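Local coordinates for beta-lactamase (Klebsiella pneumoniae, PDB 6KBY), which probably hydrolyses beta-lactam antibiotics to substituted beta-amino acids as a class C enzyme and is held here as a covalent adduct with AMP, at residues A[67-72]-A[328-332]. Sequence-based numbering, arbitrary orientation.
Sequences FEVGSL and FGAYI. With AMP (adenosine monophosphate), chain B.
With CG of Phe328 beside its own backbone N (chi1 -70°) and the side chain of Glu68 extended beyond CG (chi2 171°), the Glu68 chain crosses the Phe328 ring at about a right angle, CB over one face, CG near the rim and the carboxylate beyond it. CB of Glu68 makes a CH-pi contact, 3.8 Å from the centroid of the Phe328 ring. Backbone N of Glu68 sits over the same face, displaced toward the rim, and the carboxylate is tilted 34° from the ring plane, with OE1 of Glu68 3.1 Å from CD1 of Phe328. That buried carboxylate is held by hydrogen bonds to Tyr205, Thr325 and the backbone N of Val218. The ring of Phe67 meets Phe328 at about a right angle; CD2 of Phe67 lies in the plane of the Phe328 ring, at its edge, 3.8 Å from CE2 of Phe328. Strand 328-335 belongs to the large antiparallel sheet of the class C beta-lactamase fold. A type II' turn from Val69 to Leu72 leads into helix 72-86, with the nucleophile Ser71 of the SxxK motif immediately before its first residue. OG of Ser71 is covalently bonded to P of AMP at 1.6 Å. N of Ser71 gives a hydrogen bond to O1P of AMP at 2.8 Å. CD1 of Leu72 lies 3.7 Å from CD1 of Ile332 and also packs on Ala330, with Leu237 of helix 234-244 touching both Leu72 and Ile332.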
loop_
_atom_site.group_PDB
_atom_site.type_symbol
_atom_site.label_atom_id
_atom_site.label_comp_id
_atom_site.label_asym_id
_atom_site.label_seq_id
_atom_site.Cartn_x
_atom_site.Cartn_y
_atom_site.Cartn_z
ATOM N N PHE A 67 -12.906 4.302 0.038
ATOM C CA PHE A 67 -12.603 3.316 -0.983
ATOM C C PHE A 67 -11.800 2.185 -0.354
ATOM O O PHE A 67 -10.990 2.411 0.552
ATOM C CB PHE A 67 -11.734 3.916 -2.104
ATOM C CG PHE A 67 -12.413 4.981 -2.934
ATOM C CD1 PHE A 67 -12.513 6.291 -2.479
ATOM C CD2 PHE A 67 -12.886 4.684 -4.203
ATOM C CE1 PHE A 67 -13.110 7.272 -3.265
ATOM C CE2 PHE A 67 -13.485 5.657 -4.990
ATOM C CZ PHE A 67 -13.593 6.953 -4.521
ATOM N N GLU A 68 -12.008 0.969 -0.849
ATOM C CA GLU A 68 -11.076 -0.110 -0.564
ATOM C C GLU A 68 -9.775 0.164 -1.297
ATOM O O GLU A 68 -9.777 0.564 -2.466
ATOM C CB GLU A 68 -11.647 -1.442 -1.046
ATOM C CG GLU A 68 -12.922 -1.819 -0.321
ATOM C CD GLU A 68 -13.647 -3.022 -0.900
ATOM O OE1 GLU A 68 -13.126 -3.683 -1.821
ATOM O OE2 GLU A 68 -14.765 -3.301 -0.422
ATOM N N VAL A 69 -8.655 -0.062 -0.616
ATOM C CA VAL A 69 -7.357 0.150 -1.233
ATOM C C VAL A 69 -6.539 -1.121 -1.372
ATOM O O VAL A 69 -5.400 -1.059 -1.852
ATOM C CB VAL A 69 -6.560 1.275 -0.547
ATOM C CG1 VAL A 69 -7.343 2.578 -0.648
ATOM C CG2 VAL A 69 -6.264 0.930 0.904
ATOM N N GLY A 70 -7.095 -2.281 -1.020
ATOM C CA GLY A 70 -6.394 -3.528 -1.254
ATOM C C GLY A 70 -4.972 -3.488 -0.732
ATOM O O GLY A 70 -4.761 -3.151 0.431
ATOM N N SER A 71 -3.973 -3.736 -1.587
ATOM C CA SER A 71 -2.588 -3.866 -1.122
ATOM C C SER A 71 -1.921 -2.578 -0.668
ATOM O O SER A 71 -0.801 -2.661 -0.148
ATOM C CB SER A 71 -1.718 -4.522 -2.178
ATOM O OG SER A 71 -2.165 -5.841 -2.382
ATOM N N LEU A 72 -2.528 -1.399 -0.827
ATOM C CA LEU A 72 -1.973 -0.282 -0.073
ATOM C C LEU A 72 -1.917 -0.650 1.394
ATOM O O LEU A 72 -1.048 -0.161 2.121
ATOM C CB LEU A 72 -2.778 0.999 -0.270
ATOM C CG LEU A 72 -2.825 1.552 -1.691
ATOM C CD1 LEU A 72 -3.398 2.956 -1.698
ATOM C CD2 LEU A 72 -1.443 1.521 -2.294
ATOM N N PHE A 328 -12.152 -2.545 -6.759
ATOM C CA PHE A 328 -11.475 -1.266 -6.569
ATOM C C PHE A 328 -10.053 -1.296 -7.119
ATOM O O PHE A 328 -9.397 -2.342 -7.141
ATOM C CB PHE A 328 -11.367 -0.891 -5.084
ATOM C CG PHE A 328 -12.673 -0.519 -4.435
ATOM C CD1 PHE A 328 -13.569 -1.495 -4.017
ATOM C CD2 PHE A 328 -12.985 0.810 -4.200
ATOM C CE1 PHE A 328 -14.748 -1.148 -3.385
ATOM C CE2 PHE A 328 -14.166 1.158 -3.578
ATOM C CZ PHE A 328 -15.051 0.178 -3.171
ATOM N N GLY A 329 -9.565 -0.118 -7.507
ATOM C CA GLY A 329 -8.199 0.029 -7.977
ATOM C C GLY A 329 -7.588 1.317 -7.469
ATOM O O GLY A 329 -8.151 2.401 -7.683
ATOM N N ALA A 330 -6.432 1.205 -6.806
ATOM C CA ALA A 330 -5.792 2.309 -6.109
ATOM C C ALA A 330 -4.311 2.377 -6.465
ATOM O O ALA A 330 -3.693 1.385 -6.861
ATOM C CB ALA A 330 -5.946 2.146 -4.592
ATOM N N TYR A 331 -3.730 3.559 -6.271
ATOM C CA TYR A 331 -2.302 3.741 -6.490
ATOM C C TYR A 331 -1.826 4.937 -5.685
ATOM O O TYR A 331 -2.535 5.944 -5.601
ATOM C CB TYR A 331 -2.006 3.961 -7.980
ATOM C CG TYR A 331 -0.537 4.113 -8.336
ATOM C CD1 TYR A 331 0.366 3.078 -8.105
ATOM C CD2 TYR A 331 -0.059 5.274 -8.939
ATOM C CE1 TYR A 331 1.705 3.197 -8.450
ATOM C CE2 TYR A 331 1.277 5.400 -9.277
ATOM C CZ TYR A 331 2.153 4.360 -9.038
ATOM O OH TYR A 331 3.475 4.513 -9.396
ATOM N N ILE A 332 -0.628 4.821 -5.111
ATOM C CA ILE A 332 0.067 5.927 -4.465
ATOM C C ILE A 332 1.460 6.025 -5.055
ATOM O O ILE A 332 2.146 5.007 -5.206
ATOM C CB ILE A 332 0.210 5.702 -2.945
ATOM C CG1 ILE A 332 -1.133 5.899 -2.263
ATOM C CG2 ILE A 332 1.311 6.618 -2.350
ATOM C CD1 ILE A 332 -1.109 5.722 -0.768
HETATM P P AMP B . -2.826 -6.180 -3.750
HETATM O O1P AMP B . -3.940 -5.211 -4.000
HETATM O O2P AMP B . -1.714 -6.273 -4.760
HETATM O "O5'" AMP B . -3.418 -7.625 -3.457
HETATM C "C5'" AMP B . -4.491 -7.787 -2.540
HETATM C "C4'" AMP B . -5.776 -8.143 -3.241
HETATM O "O4'" AMP B . -5.685 -9.487 -3.789
HETATM C "C3'" AMP B . -7.012 -8.182 -2.353
HETATM O "O3'" AMP B . -7.583 -6.904 -2.140
HETATM C "C2'" AMP B . -7.924 -9.158 -3.079
HETATM O "O2'" AMP B . -8.550 -8.532 -4.191
HETATM C "C1'" AMP B . -6.908 -10.170 -3.605
HETATM N N9 AMP B . -6.679 -11.263 -2.642
HETATM C C8 AMP B . -5.538 -11.480 -1.949
HETATM N N7 AMP B . -5.652 -12.572 -1.148
HETATM C C5 AMP B . -6.894 -13.067 -1.326
HETATM C C6 AMP B . -7.667 -14.207 -0.788
HETATM N N6 AMP B . -7.123 -15.047 0.123
HETATM N N1 AMP B . -8.936 -14.374 -1.232
HETATM C C2 AMP B . -9.488 -13.541 -2.137
HETATM N N3 AMP B . -8.840 -12.485 -2.668
HETATM C C4 AMP B . -7.565 -12.203 -2.310
#